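PDB 2P61: hypothetical protein TM_1646 from Thermotoga maritima MSB8, which is of unknown function but belongs to the DUF327 family and folds as a bundle of four helices. Local coordinates for residues 56-67 with 78-89. Residues are numbered along the deposited sequence; the frame is centred on the assembly and turned at random.
Sequences AVEEVIDSGNEL and RYKNAIKEFLKL
A56 sets its methyl against L89, CB to CD1 at 3.8 Å, and faces the rim of the F86 ring. V57 follows, lying alongside F86 with CG2 against the CE1 side of the ring. E59 then turns to R78: CG stands anti to the backbone N (chi1 -172°) and the chain bends at chi2, bringing the carboxylate to the edge of the guanidinium, the two planes 23° apart. R78 grips E59 side-on in a salt bridge: E59 OE1 accepts from R78 NE and NH2, and E59 OE2 from R78 NH2 at 2.9 Å. V60 is a knob among Y79, A82, I83 and F86, with CG1 on I83 and CG2 3.7 Å from F86 CB. In one of its two modelled conformers D62 OD2 makes a weak, less certain bond to R78 NH2, its carboxylate steeply turned to the guanidinium. S63 passes beneath one guanidinium face and sends OG back to E59 O, 2.6 Å away. Y79 CE1 lies close to G64 CA, where there is no side chain; L67 CD2 touches the CD2 side of the same ring, whose hydroxyl bonds N146 of helix 138-153. An alanine in place of R78 is likely to leave the E59 and D62 carboxylates mutually repulsive and uncover S63. The antiparallel segments 56-67 and 78-89, whose axes come within 8.4 Å, thus pair an apolar seam facing the bundle interior with a charged clasp along its border.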
loop_
_atom_site.group_PDB
_atom_site.type_symbol
_atom_site.label_atom_id
_atom_site.label_comp_id
_atom_site.label_asym_id
_atom_site.label_seq_id
_atom_site.Cartn_x
_atom_site.Cartn_y
_atom_site.Cartn_z
ATOM N N ALA A 56 4.827 -7.220 0.260
ATOM C CA ALA A 56 4.556 -5.976 -0.412
ATOM C C ALA A 56 4.106 -5.090 0.701
ATOM O O ALA A 56 4.310 -3.874 0.642
ATOM C CB ALA A 56 3.457 -6.133 -1.439
ATOM N N VAL A 57 3.472 -5.687 1.715
ATOM C CA VAL A 57 3.036 -4.905 2.856
ATOM C C VAL A 57 4.261 -4.355 3.540
ATOM O O VAL A 57 4.286 -3.184 3.854
ATOM C CB VAL A 57 2.221 -5.683 3.883
ATOM C CG1 VAL A 57 2.282 -4.937 5.177
ATOM C CG2 VAL A 57 0.788 -5.706 3.463
ATOM N N GLU A 58 5.293 -5.181 3.705
ATOM C CA GLU A 58 6.481 -4.761 4.398
ATOM C C GLU A 58 7.124 -3.634 3.683
ATOM O O GLU A 58 7.545 -2.694 4.367
ATOM C CB GLU A 58 7.428 -5.882 4.615
ATOM C CG GLU A 58 6.844 -6.823 5.648
ATOM C CD GLU A 58 7.521 -8.197 5.682
ATOM O OE1 GLU A 58 8.462 -8.479 4.858
ATOM O OE2 GLU A 58 7.092 -8.996 6.555
ATOM N N GLU A 59 7.139 -3.664 2.335
ATOM C CA GLU A 59 7.864 -2.649 1.582
ATOM C C GLU A 59 7.097 -1.351 1.682
ATOM O O GLU A 59 7.714 -0.294 1.696
ATOM C CB GLU A 59 8.229 -3.069 0.123
ATOM C CG GLU A 59 9.205 -2.110 -0.722
ATOM C CD GLU A 59 10.603 -1.816 -0.039
ATOM O OE1 GLU A 59 11.283 -0.831 -0.486
ATOM O OE2 GLU A 59 11.061 -2.533 0.941
ATOM N N VAL A 60 5.775 -1.406 1.781
ATOM C CA VAL A 60 4.978 -0.179 2.049
ATOM C C VAL A 60 5.344 0.507 3.419
ATOM O O VAL A 60 5.439 1.764 3.472
ATOM C CB VAL A 60 3.490 -0.447 2.138
ATOM C CG1 VAL A 60 2.803 0.817 2.479
ATOM C CG2 VAL A 60 2.910 -1.053 0.767
ATOM N N ILE A 61 5.517 -0.297 4.500
ATOM C CA ILE A 61 5.852 0.221 5.794
ATOM C C ILE A 61 7.308 0.655 5.739
ATOM O O ILE A 61 7.618 1.777 6.144
ATOM C CB ILE A 61 5.852 -0.815 6.943
ATOM C CG1 ILE A 61 4.605 -1.697 7.105
ATOM C CG2 ILE A 61 6.156 -0.064 8.252
ATOM C CD1 ILE A 61 3.333 -0.960 7.256
ATOM N N ASP A 62 8.201 -0.209 5.230
ATOM C CA ASP A 62 9.664 0.050 5.262
ATOM C C ASP A 62 9.999 1.358 4.566
ATOM O O ASP A 62 10.713 2.192 5.118
ATOM C CB ASP A 62 10.512 -1.151 4.779
ATOM C CG ASP A 62 12.027 -0.805 4.526
ATOM O OD1 ASP A 62 12.442 0.370 4.712
ATOM O OD2 ASP A 62 12.836 -1.710 4.116
ATOM N N SER A 63 9.450 1.592 3.361
ATOM C CA SER A 63 9.660 2.874 2.630
ATOM C C SER A 63 8.844 4.119 3.146
ATOM O O SER A 63 9.274 5.315 2.864
ATOM C CB SER A 63 9.317 2.678 1.146
ATOM O OG SER A 63 7.958 2.155 0.964
ATOM N N GLY A 64 7.659 3.879 3.793
ATOM C CA GLY A 64 6.908 4.927 4.550
ATOM C C GLY A 64 7.926 5.432 5.579
ATOM O O GLY A 64 8.362 6.617 5.558
ATOM N N ASN A 65 8.429 4.494 6.402
ATOM C CA ASN A 65 9.360 4.827 7.477
ATOM C C ASN A 65 10.601 5.533 6.932
ATOM O O ASN A 65 10.984 6.637 7.430
ATOM C CB ASN A 65 9.595 3.641 8.451
ATOM C CG ASN A 65 8.421 3.499 9.557
ATOM O OD1 ASN A 65 8.073 4.474 10.274
ATOM N ND2 ASN A 65 7.877 2.301 9.711
ATOM N N GLU A 66 11.190 5.016 5.848
ATOM C CA GLU A 66 12.319 5.767 5.244
ATOM C C GLU A 66 11.927 7.132 4.667
ATOM O O GLU A 66 12.681 8.101 4.752
ATOM C CB GLU A 66 12.988 4.969 4.160
ATOM C CG GLU A 66 14.411 5.469 3.832
ATOM C CD GLU A 66 15.473 4.939 4.796
ATOM O OE1 GLU A 66 15.310 3.818 5.296
ATOM O OE2 GLU A 66 16.452 5.651 5.052
ATOM N N LEU A 67 10.734 7.243 4.085
ATOM C CA LEU A 67 10.358 8.552 3.523
ATOM C C LEU A 67 10.430 9.540 4.685
ATOM O O LEU A 67 11.046 10.587 4.531
ATOM C CB LEU A 67 9.017 8.540 2.828
ATOM C CG LEU A 67 8.299 9.829 2.378
ATOM C CD1 LEU A 67 9.060 10.687 1.293
ATOM C CD2 LEU A 67 6.795 9.442 1.924
ATOM N N ARG A 78 9.806 5.255 -3.899
ATOM C CA ARG A 78 9.921 3.936 -3.306
ATOM C C ARG A 78 8.531 3.773 -2.698
ATOM O O ARG A 78 7.934 2.637 -2.765
ATOM C CB ARG A 78 10.994 3.962 -2.211
ATOM C CG ARG A 78 11.734 2.646 -1.928
ATOM C CD ARG A 78 12.638 2.641 -0.557
ATOM N NE ARG A 78 12.479 1.340 0.106
ATOM C CZ ARG A 78 13.057 0.941 1.231
ATOM N NH1 ARG A 78 13.904 1.733 1.894
ATOM N NH2 ARG A 78 12.751 -0.266 1.734
ATOM N N TYR A 79 7.992 4.910 -2.150
ATOM C CA TYR A 79 6.687 4.872 -1.407
ATOM C C TYR A 79 5.424 4.562 -2.264
ATOM O O TYR A 79 4.650 3.607 -1.995
ATOM C CB TYR A 79 6.439 6.149 -0.529
ATOM C CG TYR A 79 5.316 5.959 0.555
ATOM C CD1 TYR A 79 5.327 4.848 1.410
ATOM C CD2 TYR A 79 4.240 6.854 0.683
ATOM C CE1 TYR A 79 4.295 4.617 2.352
ATOM C CE2 TYR A 79 3.230 6.673 1.628
ATOM C CZ TYR A 79 3.279 5.556 2.484
ATOM O OH TYR A 79 2.310 5.330 3.476
ATOM N N LYS A 80 5.191 5.487 -3.212
ATOM C CA LYS A 80 4.177 5.437 -4.252
ATOM C C LYS A 80 4.277 4.144 -5.003
ATOM O O LYS A 80 3.273 3.494 -5.179
ATOM C CB LYS A 80 4.419 6.595 -5.193
ATOM C CG LYS A 80 4.259 7.976 -4.538
ATOM C CD LYS A 80 3.404 8.883 -5.372
ATOM C CE LYS A 80 3.694 10.340 -5.154
ATOM N NZ LYS A 80 2.409 11.120 -5.494
ATOM N N ASN A 81 5.490 3.751 -5.443
ATOM C CA ASN A 81 5.670 2.445 -6.117
ATOM C C ASN A 81 5.219 1.255 -5.266
ATOM O O ASN A 81 4.448 0.414 -5.703
ATOM C CB ASN A 81 7.111 2.197 -6.595
ATOM C CG ASN A 81 7.532 3.142 -7.740
ATOM O OD1 ASN A 81 6.712 3.756 -8.484
ATOM N ND2 ASN A 81 8.836 3.263 -7.887
ATOM N N ALA A 82 5.718 1.188 -4.044
ATOM C CA ALA A 82 5.413 0.142 -3.114
ATOM C C ALA A 82 3.945 0.081 -2.911
ATOM O O ALA A 82 3.374 -0.995 -2.913
ATOM C CB ALA A 82 6.097 0.445 -1.833
ATOM N N ILE A 83 3.293 1.212 -2.739
ATOM C CA ILE A 83 1.836 1.177 -2.556
ATOM C C ILE A 83 1.116 0.736 -3.826
ATOM O O ILE A 83 0.089 0.038 -3.683
ATOM C CB ILE A 83 1.268 2.506 -2.127
ATOM C CG1 ILE A 83 1.593 2.743 -0.669
ATOM C CG2 ILE A 83 -0.180 2.567 -2.382
ATOM C CD1 ILE A 83 1.151 4.124 -0.190
ATOM N N LYS A 84 1.630 1.141 -5.022
ATOM C CA LYS A 84 1.193 0.627 -6.332
ATOM C C LYS A 84 1.223 -0.894 -6.388
ATOM O O LYS A 84 0.213 -1.569 -6.655
ATOM C CB LYS A 84 2.075 1.153 -7.474
ATOM C CG LYS A 84 1.564 2.402 -8.257
ATOM C CD LYS A 84 1.674 2.208 -9.818
ATOM C CE LYS A 84 2.929 2.958 -10.399
ATOM N NZ LYS A 84 2.687 3.996 -11.520
ATOM N N GLU A 85 2.391 -1.448 -6.114
ATOM C CA GLU A 85 2.524 -2.846 -6.115
ATOM C C GLU A 85 1.587 -3.406 -5.066
ATOM O O GLU A 85 0.833 -4.354 -5.371
ATOM C CB GLU A 85 3.948 -3.213 -5.867
ATOM C CG GLU A 85 4.715 -3.775 -7.099
ATOM C CD GLU A 85 4.815 -2.782 -8.258
ATOM O OE1 GLU A 85 5.581 -1.781 -8.131
ATOM O OE2 GLU A 85 4.115 -3.001 -9.286
ATOM N N PHE A 86 1.521 -2.831 -3.843
ATOM C CA PHE A 86 0.540 -3.431 -2.906
ATOM C C PHE A 86 -0.884 -3.520 -3.543
ATOM O O PHE A 86 -1.516 -4.562 -3.484
ATOM C CB PHE A 86 0.569 -2.856 -1.473
ATOM C CG PHE A 86 -0.467 -3.445 -0.603
ATOM C CD1 PHE A 86 -0.233 -4.618 0.051
ATOM C CD2 PHE A 86 -1.709 -2.880 -0.508
ATOM C CE1 PHE A 86 -1.212 -5.246 0.787
ATOM C CE2 PHE A 86 -2.697 -3.487 0.250
ATOM C CZ PHE A 86 -2.434 -4.679 0.867
ATOM N N LEU A 87 -1.356 -2.479 -4.202
ATOM C CA LEU A 87 -2.796 -2.448 -4.684
ATOM C C LEU A 87 -3.174 -3.481 -5.848
ATOM O O LEU A 87 -4.334 -3.896 -5.972
ATOM C CB LEU A 87 -3.267 -0.994 -5.014
ATOM C CG LEU A 87 -3.246 -0.020 -3.832
ATOM C CD1 LEU A 87 -3.650 1.392 -4.077
ATOM C CD2 LEU A 87 -4.174 -0.521 -2.669
ATOM N N LYS A 88 -2.185 -3.848 -6.678
ATOM C CA LYS A 88 -2.302 -4.914 -7.679
ATOM C C LYS A 88 -2.539 -6.249 -6.968
ATOM O O LYS A 88 -3.527 -6.940 -7.210
ATOM C CB LYS A 88 -1.013 -4.970 -8.538
ATOM C CG LYS A 88 -0.972 -3.815 -9.560
ATOM C CD LYS A 88 0.297 -3.771 -10.482
ATOM C CE LYS A 88 0.396 -2.315 -11.153
ATOM N NZ LYS A 88 1.828 -1.966 -11.694
ATOM N N LEU A 89 -1.650 -6.614 -6.061
ATOM C CA LEU A 89 -1.784 -7.897 -5.449
ATOM C C LEU A 89 -3.103 -8.075 -4.740
ATOM O O LEU A 89 -3.768 -9.027 -5.033
ATOM C CB LEU A 89 -0.603 -8.205 -4.561
ATOM C CG LEU A 89 0.696 -8.450 -5.320
ATOM C CD1 LEU A 89 1.891 -7.782 -4.536
ATOM C CD2 LEU A 89 0.863 -9.952 -5.472
HETATM O O HOH W 1 4.779 -2.672 -1.841
#